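Local coordinates for protein SusD homolog (Bacteroides thetaiotaomicron VPI-5482, PDB 3FDH) that probably binds glycans at the outer membrane surface as a SusD/RagB-family lipoprotein, at residues I93-C96 / R101-G104; R208-S213 / A218-V223; G253-R258 / F322-T327. One frame throughout, in Å; residues are numbered along the deposited sequence.

In the fold
From the N terminus, contact 1 closes a tight loop, with only four residues between its segments, where helix 76-95 gives way to the link to helix 106-127. Contact 2 repeats that economy: residues 208-213 leave helix 191-208 and pack against residues 218-223 of helix 216-228. Contact 3 spans more: 63 residues lie between its segments, one on helix 250-258 and one in the loop after strand 319-320. The three follow in series, without nesting or crossing. Their centres are 34 to 38 Å apart, and contacts 2 and 3 lie on opposite sides of the chain's centre. Contacts 1 and 2 each tie a helix to its adjoining link; contact 3 joins distant parts of the sequence.

Contact 1 (I93-C96 / R101-G104); sequences IDQC and RDHG
Gln-95 O, at the last turn of its helix, accepts the backbone N-H of Asp-102 at 2.8 Å, and this bond is the firm centre of the contact. It is bent, with an N-H...O angle of 141°, and the donor stands above the carbonyl plane, 37° out of it. Close by, Cys-96 SG packs on Asp-102 CB at 4.0 Å; both residues are buried. Asp-102 OD2 is held by a hydrogen bond from outside the two segments, with Ser-21 OG.

Towards solvent the fit relaxes. The side chains of Gln-95 and Arg-101 run side by side in the same direction, their amide and guanidinium planes 16° apart, and Arg-101 CG lies 4.0 Å from Gln-95 CG. A bend at chi3 turns Arg-101 NE back to a weak salt bridge with Asp-102 OD1, at 3.4 Å, while its NH1 reaches Ser-18 OG. Further along, a water links the backbones, donating to Cys-96 O (2.5 Å) and accepting from Gly-104 N (2.9 Å).

The turn thereby joins the end of helix 76-95 to the approach to helix 106-127, which Cys-96 touches at Arg-109, while Gln-95 packs on Ile-24 of helix 21-37.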
ATOM      1  N   ILE A  93     -24.101   4.563   2.980  1.00 29.67           N
ATOM      2  CA  ILE A  93     -24.160   5.904   3.566  1.00 29.88           C
ATOM      3  C   ILE A  93     -25.560   6.435   3.409  1.00 28.61           C
ATOM      4  O   ILE A  93     -26.128   7.025   4.326  1.00 29.65           O
ATOM      5  CB  ILE A  93     -23.122   6.863   2.957  1.00 28.63           C
ATOM      6  CG1 ILE A  93     -21.701   6.362   3.274  1.00 26.04           C
ATOM      7  CG2 ILE A  93     -23.394   8.275   3.466  1.00 27.73           C
ATOM      8  CD1 ILE A  93     -20.590   7.110   2.604  1.00 23.46           C
ATOM      9  N   ASP A  94     -26.132   6.170   2.250  1.00 29.68           N
ATOM     10  CA  ASP A  94     -27.509   6.588   1.980  1.00 30.28           C
ATOM     11  C   ASP A  94     -28.504   5.776   2.790  1.00 28.85           C
ATOM     12  O   ASP A  94     -29.422   6.318   3.391  1.00 29.55           O
ATOM     13  CB  ASP A  94     -27.878   6.497   0.505  1.00 31.21           C
ATOM     14  CG  ASP A  94     -27.255   7.613  -0.323  1.00 38.02           C
ATOM     15  OD1 ASP A  94     -26.660   8.554   0.259  1.00 42.12           O
ATOM     16  OD2 ASP A  94     -27.377   7.539  -1.563  1.00 42.34           O
ATOM     17  N   GLN A  95     -28.305   4.471   2.811  1.00 28.27           N
ATOM     18  CA  GLN A  95     -29.233   3.601   3.557  1.00 26.72           C
ATOM     19  C   GLN A  95     -29.235   3.931   5.041  1.00 27.20           C
ATOM     20  O   GLN A  95     -30.248   3.765   5.713  1.00 25.45           O
ATOM     21  CB  GLN A  95     -28.927   2.120   3.352  1.00 26.43           C
ATOM     22  CG  GLN A  95     -29.316   1.641   1.972  1.00 27.72           C
ATOM     23  CD  GLN A  95     -29.133   0.144   1.765  1.00 28.66           C
ATOM     24  OE1 GLN A  95     -28.812  -0.606   2.685  1.00 34.40           O
ATOM     25  NE2 GLN A  95     -29.320  -0.283   0.546  1.00 26.29           N
ATOM     26  N   CYS A  96     -28.118   4.481   5.521  1.00 28.53           N
ATOM     27  CA  CYS A  96     -27.947   4.737   6.959  1.00 30.64           C
ATOM     28  C   CYS A  96     -28.388   6.124   7.352  1.00 33.35           C
ATOM     29  O   CYS A  96     -28.390   6.485   8.536  1.00 33.56           O
ATOM     30  CB  CYS A  96     -26.515   4.507   7.403  1.00 31.33           C
ATOM     31  SG  CYS A  96     -26.100   2.800   7.456  1.00 30.92           S
ATOM     32  N   ARG A 101     -33.353   2.790   4.858  1.00 29.74           N
ATOM     33  CA  ARG A 101     -33.818   1.556   5.504  1.00 29.94           C
ATOM     34  C   ARG A 101     -33.015   1.231   6.755  1.00 30.22           C
ATOM     35  O   ARG A 101     -33.495   0.535   7.662  1.00 29.03           O
ATOM     36  CB  ARG A 101     -33.748   0.351   4.568  1.00 29.55           C
ATOM     37  CG  ARG A 101     -32.367   0.031   4.070  1.00 30.83           C
ATOM     38  CD  ARG A 101     -32.311  -1.333   3.462  1.00 30.25           C
ATOM     39  NE  ARG A 101     -32.348  -2.384   4.473  1.00 32.80           N
ATOM     40  CZ  ARG A 101     -32.526  -3.659   4.178  1.00 32.30           C
ATOM     41  NH1 ARG A 101     -32.737  -3.993   2.917  1.00 32.90           N
ATOM     42  NH2 ARG A 101     -32.525  -4.587   5.121  1.00 38.39           N
ATOM     43  N   ASP A 102     -31.794   1.747   6.798  1.00 29.90           N
ATOM     44  CA  ASP A 102     -30.903   1.457   7.913  1.00 29.55           C
ATOM     45  C   ASP A 102     -30.682   2.664   8.801  1.00 30.23           C
ATOM     46  O   ASP A 102     -29.692   2.763   9.499  1.00 30.14           O
ATOM     47  CB  ASP A 102     -29.579   0.911   7.408  1.00 28.96           C
ATOM     48  CG  ASP A 102     -29.724  -0.424   6.740  1.00 26.88           C
ATOM     49  OD1 ASP A 102     -30.642  -1.175   7.139  1.00 34.30           O
ATOM     50  OD2 ASP A 102     -28.943  -0.721   5.819  1.00 25.49           O
ATOM     51  N   HIS A 103     -31.609   3.594   8.743  1.00 31.49           N
ATOM     52  CA  HIS A 103     -31.552   4.767   9.625  1.00 33.24           C
ATOM     53  C   HIS A 103     -31.231   4.360  11.056  1.00 32.74           C
ATOM     54  O   HIS A 103     -31.777   3.407  11.587  1.00 33.76           O
ATOM     55  CB  HIS A 103     -32.879   5.530   9.613  1.00 34.47           C
ATOM     56  CG  HIS A 103     -34.054   4.715  10.079  1.00 42.39           C
ATOM     57  ND1 HIS A 103     -34.721   3.825   9.257  1.00 47.62           N
ATOM     58  CD2 HIS A 103     -34.686   4.660  11.277  1.00 48.79           C
ATOM     59  CE1 HIS A 103     -35.703   3.254   9.931  1.00 50.12           C
ATOM     60  NE2 HIS A 103     -35.705   3.743  11.159  1.00 49.57           N
ATOM     61  N   GLY A 104     -30.340   5.107  11.679  1.00 32.08           N
ATOM     62  CA  GLY A 104     -29.947   4.858  13.067  1.00 32.14           C
ATOM     63  C   GLY A 104     -28.666   4.071  13.216  1.00 32.27           C
ATOM     64  O   GLY A 104     -28.177   3.852  14.323  1.00 33.10           O
TER
HETATM   65  O   HOH W   1     -28.605   7.252  10.956  1.00 51.18           O

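Contact 2 (R208-S213 / A218-V223); sequences RLINRS and ADYEKV
Ile-210 and Tyr-220 cross at about a right angle, and the end of the isoleucine fills the corner between the ring and Asp-219. Its CG1 lies anti to the backbone N (chi1 -161°), which carries the longer branch out from the short 3-10 segment towards helix 216-228. From there CD1 makes two equal approaches, one to Tyr-220 CE1 and one to Asp-219 CB, each at 3.6 Å. The ring is met obliquely: CG1 also comes to 3.7 Å from Tyr-220 CE1, so the contact involves the last two carbons of the branch and the CE1 side of the ring.

Against Asp-219 the isoleucine is set differently. The two side chains slide past each other in opposite directions, bringing the methylene of the aspartate against the methyl while its carboxylate continues towards Ser-213. There Ser-213 OG donates to Asp-219 OD2 at 2.7 Å, approaching from above the carboxylate plane, 58° out of it. The hydroxyl also has a hydrogen bond with Asn-215 N, in the link between the segments. The other carboxylate oxygen is engaged from within the helix, where Lys-222 NZ forms a salt bridge with Asp-219 OD1 at 3.3 Å, from the opposite face of the carboxylate.

Tyr-220 and Asp-219 also touch helix 191-208, at Met-207 and Thr-206 respectively, so helix 216-228 packs directly on that helix beside the turn.

Chemically the contact divides into an apolar half, Ile-210 against Tyr-220 and the CB of Asp-219, and a polar half centred on one carboxylate. Asp-219 takes part in both, and having a hydroxyl on one oxygen and an ammonium group on the other would be expected to limit its rotation and to stabilise its negative charge.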
ATOM      1  N   ARG A 208       0.299  13.457   2.182  1.00 28.42           N
ATOM      2  CA  ARG A 208       0.234  13.213   0.720  1.00 26.96           C
ATOM      3  C   ARG A 208       0.250  14.486  -0.097  1.00 28.18           C
ATOM      4  O   ARG A 208       0.867  14.564  -1.173  1.00 29.53           O
ATOM      5  CB  ARG A 208      -1.031  12.441   0.361  1.00 27.93           C
ATOM      6  CG  ARG A 208      -1.119  12.160  -1.141  1.00 24.40           C
ATOM      7  CD  ARG A 208      -0.430  10.847  -1.500  1.00 30.40           C
ATOM      8  NE  ARG A 208      -1.341   9.743  -1.190  1.00 30.71           N
ATOM      9  CZ  ARG A 208      -1.138   8.785  -0.292  1.00 27.78           C
ATOM     10  NH1 ARG A 208      -0.005   8.688   0.368  1.00 30.84           N
ATOM     11  NH2 ARG A 208      -2.056   7.854  -0.122  1.00 29.95           N
ATOM     12  N   LEU A 209      -0.436  15.508   0.427  1.00 28.91           N
ATOM     13  CA  LEU A 209      -0.661  16.755  -0.338  1.00 28.74           C
ATOM     14  C   LEU A 209       0.284  17.898   0.010  1.00 27.81           C
ATOM     15  O   LEU A 209       0.088  19.031  -0.384  1.00 27.30           O
ATOM     16  CB  LEU A 209      -2.073  17.253  -0.131  1.00 30.51           C
ATOM     17  CG  LEU A 209      -3.246  16.320  -0.398  1.00 36.57           C
ATOM     18  CD1 LEU A 209      -4.530  17.143  -0.371  1.00 35.05           C
ATOM     19  CD2 LEU A 209      -3.123  15.565  -1.690  1.00 36.00           C
ATOM     20  N   ILE A 210       1.305  17.559   0.750  1.00 28.06           N
ATOM     21  CA  ILE A 210       2.241  18.553   1.304  1.00 27.26           C
ATOM     22  C   ILE A 210       2.865  19.468   0.262  1.00 29.79           C
ATOM     23  O   ILE A 210       3.065  20.641   0.506  1.00 27.98           O
ATOM     24  CB  ILE A 210       3.352  17.877   2.160  1.00 27.64           C
ATOM     25  CG1 ILE A 210       4.006  18.904   3.094  1.00 31.81           C
ATOM     26  CG2 ILE A 210       4.385  17.148   1.269  1.00 27.37           C
ATOM     27  CD1 ILE A 210       3.047  19.495   4.113  1.00 28.08           C
ATOM     28  N   ASN A 211       3.186  18.909  -0.896  1.00 29.06           N
ATOM     29  CA  ASN A 211       3.796  19.700  -1.955  1.00 29.25           C
ATOM     30  C   ASN A 211       2.949  20.898  -2.324  1.00 29.20           C
ATOM     31  O   ASN A 211       3.446  21.939  -2.775  1.00 30.53           O
ATOM     32  CB  ASN A 211       4.015  18.811  -3.187  1.00 29.63           C
ATOM     33  CG  ASN A 211       4.805  19.486  -4.282  1.00 36.49           C
ATOM     34  OD1 ASN A 211       5.657  20.337  -4.024  1.00 37.19           O
ATOM     35  ND2 ASN A 211       4.567  19.066  -5.517  1.00 36.56           N
ATOM     36  N   ARG A 212       1.652  20.750  -2.092  1.00 28.03           N
ATOM     37  CA  ARG A 212       0.676  21.746  -2.492  1.00 27.57           C
ATOM     38  C   ARG A 212       0.270  22.683  -1.352  1.00 28.25           C
ATOM     39  O   ARG A 212      -0.541  23.587  -1.515  1.00 26.90           O
ATOM     40  CB  ARG A 212      -0.566  21.069  -3.055  1.00 28.32           C
ATOM     41  CG  ARG A 212      -0.367  20.381  -4.360  1.00 27.93           C
ATOM     42  CD  ARG A 212      -0.088  21.425  -5.458  1.00 33.29           C
ATOM     43  NE  ARG A 212       0.088  20.765  -6.747  1.00 32.54           N
ATOM     44  CZ  ARG A 212       0.163  21.386  -7.907  1.00 30.86           C
ATOM     45  NH1 ARG A 212       0.144  22.711  -7.982  1.00 33.89           N
ATOM     46  NH2 ARG A 212       0.280  20.671  -9.000  1.00 36.35           N
ATOM     47  N   SER A 213       0.889  22.486  -0.210  1.00 28.95           N
ATOM     48  CA  SER A 213       0.516  23.242   0.989  1.00 28.20           C
ATOM     49  C   SER A 213       0.918  24.703   1.024  1.00 29.09           C
ATOM     50  O   SER A 213       1.953  25.096   0.490  1.00 29.78           O
ATOM     51  CB  SER A 213       1.084  22.557   2.226  1.00 29.10           C
ATOM     52  OG  SER A 213       0.720  23.253   3.393  1.00 30.48           O
ATOM     53  N   ALA A 218       2.242  23.961   9.575  1.00 29.73           N
ATOM     54  CA  ALA A 218       0.911  23.707  10.160  1.00 28.76           C
ATOM     55  C   ALA A 218       0.497  22.287   9.777  1.00 28.84           C
ATOM     56  O   ALA A 218      -0.021  21.517  10.608  1.00 29.54           O
ATOM     57  CB  ALA A 218      -0.121  24.739   9.683  1.00 28.69           C
ATOM     58  N   ASP A 219       0.808  21.906   8.533  1.00 28.20           N
ATOM     59  CA  ASP A 219       0.454  20.559   8.046  1.00 28.17           C
ATOM     60  C   ASP A 219       1.227  19.476   8.792  1.00 27.65           C
ATOM     61  O   ASP A 219       0.675  18.430   9.145  1.00 27.60           O
ATOM     62  CB  ASP A 219       0.588  20.418   6.533  1.00 28.93           C
ATOM     63  CG  ASP A 219      -0.572  21.048   5.810  1.00 29.79           C
ATOM     64  OD1 ASP A 219      -1.550  21.439   6.523  1.00 29.88           O
ATOM     65  OD2 ASP A 219      -0.502  21.164   4.559  1.00 31.78           O
ATOM     66  N   TYR A 220       2.506  19.723   9.026  1.00 27.42           N
ATOM     67  CA  TYR A 220       3.306  18.723   9.775  1.00 29.16           C
ATOM     68  C   TYR A 220       2.754  18.569  11.189  1.00 29.70           C
ATOM     69  O   TYR A 220       2.728  17.452  11.772  1.00 28.17           O
ATOM     70  CB  TYR A 220       4.809  19.053   9.854  1.00 29.06           C
ATOM     71  CG  TYR A 220       5.471  19.227   8.510  1.00 29.05           C
ATOM     72  CD1 TYR A 220       5.243  18.327   7.478  1.00 31.25           C
ATOM     73  CD2 TYR A 220       6.348  20.279   8.276  1.00 29.21           C
ATOM     74  CE1 TYR A 220       5.849  18.495   6.224  1.00 29.42           C
ATOM     75  CE2 TYR A 220       6.969  20.441   7.041  1.00 31.64           C
ATOM     76  CZ  TYR A 220       6.716  19.548   6.011  1.00 31.55           C
ATOM     77  OH  TYR A 220       7.330  19.710   4.778  1.00 30.36           O
ATOM     78  N   GLU A 221       2.307  19.691  11.757  1.00 28.72           N
ATOM     79  CA  GLU A 221       1.782  19.657  13.132  0.50 29.06           C
ATOM     80  C   GLU A 221       0.440  18.926  13.153  1.00 29.36           C
ATOM     81  O   GLU A 221       0.104  18.230  14.109  1.00 30.57           O
ATOM     82  CB  GLU A 221       1.795  21.065  13.747  0.50 28.89           C
ATOM     83  CG  GLU A 221       3.270  21.521  13.958  0.50 30.24           C
ATOM     84  CD  GLU A 221       3.457  22.995  14.274  0.50 31.01           C
ATOM     85  OE1 GLU A 221       2.470  23.750  14.277  0.50 35.16           O
ATOM     86  OE2 GLU A 221       4.618  23.407  14.498  0.50 28.99           O
ATOM     87  N   LYS A 222      -0.297  19.053  12.072  1.00 30.32           N
ATOM     88  CA  LYS A 222      -1.561  18.332  11.963  1.00 30.24           C
ATOM     89  C   LYS A 222      -1.288  16.839  11.928  1.00 30.90           C
ATOM     90  O   LYS A 222      -1.964  16.048  12.579  1.00 32.27           O
ATOM     91  CB  LYS A 222      -2.340  18.762  10.726  1.00 29.40           C
ATOM     92  CG  LYS A 222      -3.064  20.079  10.941  1.00 34.25           C
ATOM     93  CD  LYS A 222      -3.522  20.719   9.677  1.00 40.44           C
ATOM     94  CE  LYS A 222      -4.404  19.814   8.867  1.00 49.08           C
ATOM     95  NZ  LYS A 222      -4.467  20.303   7.448  1.00 53.64           N
ATOM     96  N   VAL A 223      -0.286  16.455  11.162  1.00 30.39           N
ATOM     97  CA  VAL A 223       0.057  15.042  11.021  1.00 28.78           C
ATOM     98  C   VAL A 223       0.364  14.511  12.414  1.00 28.73           C
ATOM     99  O   VAL A 223      -0.187  13.515  12.845  1.00 29.63           O
ATOM    100  CB  VAL A 223       1.267  14.789  10.061  1.00 29.26           C
ATOM    101  CG1 VAL A 223       1.785  13.349  10.210  1.00 27.28           C
ATOM    102  CG2 VAL A 223       0.887  15.112   8.594  1.00 26.43           C
TER

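Contact 3 (G253-R258 / F322-T327); sequences GFYNSR and FVYAKT
An edge-to-face tyrosine pair with a CH-pi contact from a valine joins helix 250-258 to the loop after strand 319-320, Tyr-255 meeting Val-323 and Tyr-324 in buried structural packing. Chi1 of -173° swings the Tyr-255 ring out from the helix, where one face lies against the valine. Val-323 CG2 stands 3.7 Å from the ring centroid and 14° off its normal, a well-centred CH-pi contact, while Val-323 CB approaches Tyr-255 CG to 3.5 Å.

Tyr-324 comes from another direction. The edge of Tyr-255 points toward the face of Tyr-324 in an offset edge-to-face pair, with centroids 5.5 Å apart and planes at 69°. Here CE2 of Tyr-255 lies 3.8 Å from Tyr-324 CZ and 3.6 Å from its OH, which is near the plane of the Tyr-255 ring and is hydrogen-bonded with Arg-292 NH2. Both tyrosines also touch Ile-319.

A leucine in place of Tyr-255 would probably deprive Val-323 CG2 of its aromatic face and Tyr-324 of its edge-on partner, leaving the turn less firmly seated on the helix.

No hydrogen bond spans the two segments, so their mutual attraction rests on dispersion and the weak electrostatics of C-H groups directed at aromatic faces.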
ATOM      1  N   GLY A 253      -1.574 -14.781  -3.352  1.00 31.29           N
ATOM      2  CA  GLY A 253      -2.496 -15.230  -4.385  1.00 30.28           C
ATOM      3  C   GLY A 253      -1.968 -15.025  -5.771  1.00 29.51           C
ATOM      4  O   GLY A 253      -2.061 -15.908  -6.640  1.00 28.81           O
ATOM      5  N   PHE A 254      -1.421 -13.845  -5.991  1.00 29.09           N
ATOM      6  CA  PHE A 254      -0.816 -13.519  -7.280  1.00 28.46           C
ATOM      7  C   PHE A 254       0.299 -14.481  -7.623  1.00 28.61           C
ATOM      8  O   PHE A 254       0.351 -15.018  -8.722  1.00 29.59           O
ATOM      9  CB  PHE A 254      -0.257 -12.097  -7.339  1.00 28.80           C
ATOM     10  CG  PHE A 254       0.589 -11.863  -8.569  1.00 29.65           C
ATOM     11  CD1 PHE A 254      -0.001 -11.633  -9.796  1.00 33.02           C
ATOM     12  CD2 PHE A 254       1.981 -11.946  -8.501  1.00 34.14           C
ATOM     13  CE1 PHE A 254       0.780 -11.462 -10.924  1.00 28.49           C
ATOM     14  CE2 PHE A 254       2.756 -11.787  -9.632  1.00 31.90           C
ATOM     15  CZ  PHE A 254       2.160 -11.542 -10.831  1.00 30.80           C
ATOM     16  N   TYR A 255       1.180 -14.728  -6.669  1.00 28.02           N
ATOM     17  CA  TYR A 255       2.314 -15.635  -6.914  1.00 28.80           C
ATOM     18  C   TYR A 255       1.846 -17.075  -7.100  1.00 27.85           C
ATOM     19  O   TYR A 255       2.405 -17.861  -7.857  1.00 28.47           O
ATOM     20  CB  TYR A 255       3.375 -15.562  -5.796  1.00 28.43           C
ATOM     21  CG  TYR A 255       4.586 -16.380  -6.176  1.00 27.55           C
ATOM     22  CD1 TYR A 255       5.561 -15.865  -7.024  1.00 26.70           C
ATOM     23  CD2 TYR A 255       4.762 -17.668  -5.684  1.00 27.01           C
ATOM     24  CE1 TYR A 255       6.646 -16.620  -7.421  1.00 28.20           C
ATOM     25  CE2 TYR A 255       5.829 -18.437  -6.083  1.00 28.04           C
ATOM     26  CZ  TYR A 255       6.771 -17.913  -6.953  1.00 28.02           C
ATOM     27  OH  TYR A 255       7.841 -18.703  -7.314  1.00 29.47           O
ATOM     28  N   ASN A 256       0.784 -17.401  -6.390  1.00 29.70           N
ATOM     29  CA  ASN A 256       0.249 -18.754  -6.401  1.00 31.13           C
ATOM     30  C   ASN A 256      -0.360 -19.027  -7.748  1.00 30.40           C
ATOM     31  O   ASN A 256      -0.292 -20.145  -8.249  1.00 31.38           O
ATOM     32  CB  ASN A 256      -0.784 -18.910  -5.305  1.00 30.26           C
ATOM     33  CG  ASN A 256      -1.408 -20.267  -5.284  1.00 34.48           C
ATOM     34  OD1 ASN A 256      -2.596 -20.402  -5.615  1.00 34.17           O
ATOM     35  ND2 ASN A 256      -0.627 -21.294  -4.898  1.00 28.47           N
ATOM     36  N   SER A 257      -0.926 -17.978  -8.338  1.00 30.96           N
ATOM     37  CA  SER A 257      -1.621 -18.051  -9.634  1.00 31.75           C
ATOM     38  C   SER A 257      -0.751 -17.801 -10.853  1.00 31.14           C
ATOM     39  O   SER A 257      -1.017 -18.352 -11.925  1.00 31.98           O
ATOM     40  CB  SER A 257      -2.763 -17.036  -9.705  1.00 32.91           C
ATOM     41  OG  SER A 257      -3.816 -17.452  -8.847  1.00 35.82           O
ATOM     42  N   ARG A 258       0.265 -16.970 -10.674  1.00 29.85           N
ATOM     43  CA  ARG A 258       1.106 -16.490 -11.777  1.00 30.53           C
ATOM     44  C   ARG A 258       2.594 -16.734 -11.669  1.00 30.65           C
ATOM     45  O   ARG A 258       3.306 -16.650 -12.668  1.00 30.91           O
ATOM     46  CB  ARG A 258       0.885 -14.980 -11.954  1.00 31.20           C
ATOM     47  CG  ARG A 258      -0.559 -14.619 -12.128  1.00 35.04           C
ATOM     48  CD  ARG A 258      -1.050 -15.194 -13.423  1.00 40.29           C
ATOM     49  NE  ARG A 258      -2.483 -15.449 -13.379  1.00 46.71           N
ATOM     50  CZ  ARG A 258      -3.082 -16.356 -14.143  1.00 52.61           C
ATOM     51  NH1 ARG A 258      -2.355 -17.096 -15.012  1.00 45.88           N
ATOM     52  NH2 ARG A 258      -4.395 -16.527 -14.035  1.00 54.01           N
ATOM     53  N   PHE A 322       8.080 -13.535   1.094  1.00 28.44           N
ATOM     54  CA  PHE A 322       6.738 -12.934   1.185  1.00 29.64           C
ATOM     55  C   PHE A 322       5.687 -13.527   0.228  1.00 30.52           C
ATOM     56  O   PHE A 322       4.489 -13.511   0.514  1.00 28.13           O
ATOM     57  CB  PHE A 322       6.811 -11.420   0.997  1.00 30.00           C
ATOM     58  CG  PHE A 322       7.624 -10.736   2.056  1.00 28.50           C
ATOM     59  CD1 PHE A 322       7.201 -10.746   3.375  1.00 27.82           C
ATOM     60  CD2 PHE A 322       8.854 -10.165   1.734  1.00 30.13           C
ATOM     61  CE1 PHE A 322       7.954 -10.136   4.340  1.00 25.60           C
ATOM     62  CE2 PHE A 322       9.620  -9.572   2.684  1.00 29.22           C
ATOM     63  CZ  PHE A 322       9.175  -9.557   4.011  1.00 19.76           C
ATOM     64  N   VAL A 323       6.157 -14.087  -0.880  1.00 29.53           N
ATOM     65  CA  VAL A 323       5.243 -14.650  -1.866  1.00 28.32           C
ATOM     66  C   VAL A 323       4.547 -15.915  -1.322  1.00 28.48           C
ATOM     67  O   VAL A 323       3.555 -16.364  -1.876  1.00 28.64           O
ATOM     68  CB  VAL A 323       5.936 -14.911  -3.245  1.00 26.05           C
ATOM     69  CG1 VAL A 323       6.618 -13.593  -3.819  1.00 26.78           C
ATOM     70  CG2 VAL A 323       6.915 -16.110  -3.175  1.00 24.79           C
ATOM     71  N   TYR A 324       5.068 -16.489  -0.231  1.00 27.51           N
ATOM     72  CA  TYR A 324       4.483 -17.690   0.398  1.00 27.56           C
ATOM     73  C   TYR A 324       3.760 -17.421   1.722  1.00 27.86           C
ATOM     74  O   TYR A 324       3.421 -18.341   2.481  1.00 28.05           O
ATOM     75  CB  TYR A 324       5.551 -18.783   0.565  1.00 27.96           C
ATOM     76  CG  TYR A 324       5.767 -19.532  -0.737  1.00 28.58           C
ATOM     77  CD1 TYR A 324       4.813 -20.421  -1.208  1.00 29.75           C
ATOM     78  CD2 TYR A 324       6.906 -19.336  -1.499  1.00 28.70           C
ATOM     79  CE1 TYR A 324       4.995 -21.080  -2.407  1.00 28.83           C
ATOM     80  CE2 TYR A 324       7.080 -19.968  -2.708  1.00 26.49           C
ATOM     81  CZ  TYR A 324       6.119 -20.831  -3.159  1.00 25.44           C
ATOM     82  OH  TYR A 324       6.326 -21.503  -4.355  1.00 33.49           O
ATOM     83  N   ALA A 325       3.524 -16.141   1.999  1.00 27.71           N
ATOM     84  CA  ALA A 325       2.872 -15.691   3.265  1.00 28.28           C
ATOM     85  C   ALA A 325       1.352 -15.810   3.123  1.00 27.71           C
ATOM     86  O   ALA A 325       0.633 -14.831   3.137  1.00 29.34           O
ATOM     87  CB  ALA A 325       3.267 -14.231   3.598  1.00 28.84           C
ATOM     88  N   LYS A 326       0.903 -17.062   3.085  1.00 27.88           N
ATOM     89  CA  LYS A 326      -0.465 -17.399   2.723  1.00 28.48           C
ATOM     90  C   LYS A 326      -1.573 -16.711   3.512  1.00 29.70           C
ATOM     91  O   LYS A 326      -2.606 -16.295   2.940  1.00 29.52           O
ATOM     92  CB  LYS A 326      -0.657 -18.913   2.762  1.00 27.59           C
ATOM     93  CG  LYS A 326      -1.997 -19.371   2.208  1.00 32.04           C
ATOM     94  CD  LYS A 326      -2.084 -20.884   2.294  1.00 34.21           C
ATOM     95  CE  LYS A 326      -3.355 -21.418   1.659  1.00 40.06           C
ATOM     96  NZ  LYS A 326      -3.360 -22.921   1.554  1.00 43.99           N
ATOM     97  N   THR A 327      -1.314 -16.577   4.805  1.00 30.90           N
ATOM     98  CA  THR A 327      -2.283 -16.025   5.732  1.00 29.75           C
ATOM     99  C   THR A 327      -1.847 -14.726   6.372  1.00 29.55           C
ATOM    100  O   THR A 327      -2.455 -14.271   7.320  1.00 30.00           O
ATOM    101  CB  THR A 327      -2.685 -17.055   6.797  1.00 29.44           C
ATOM    102  OG1 THR A 327      -1.542 -17.442   7.553  1.00 30.09           O
ATOM    103  CG2 THR A 327      -3.291 -18.297   6.141  1.00 29.92           C
TER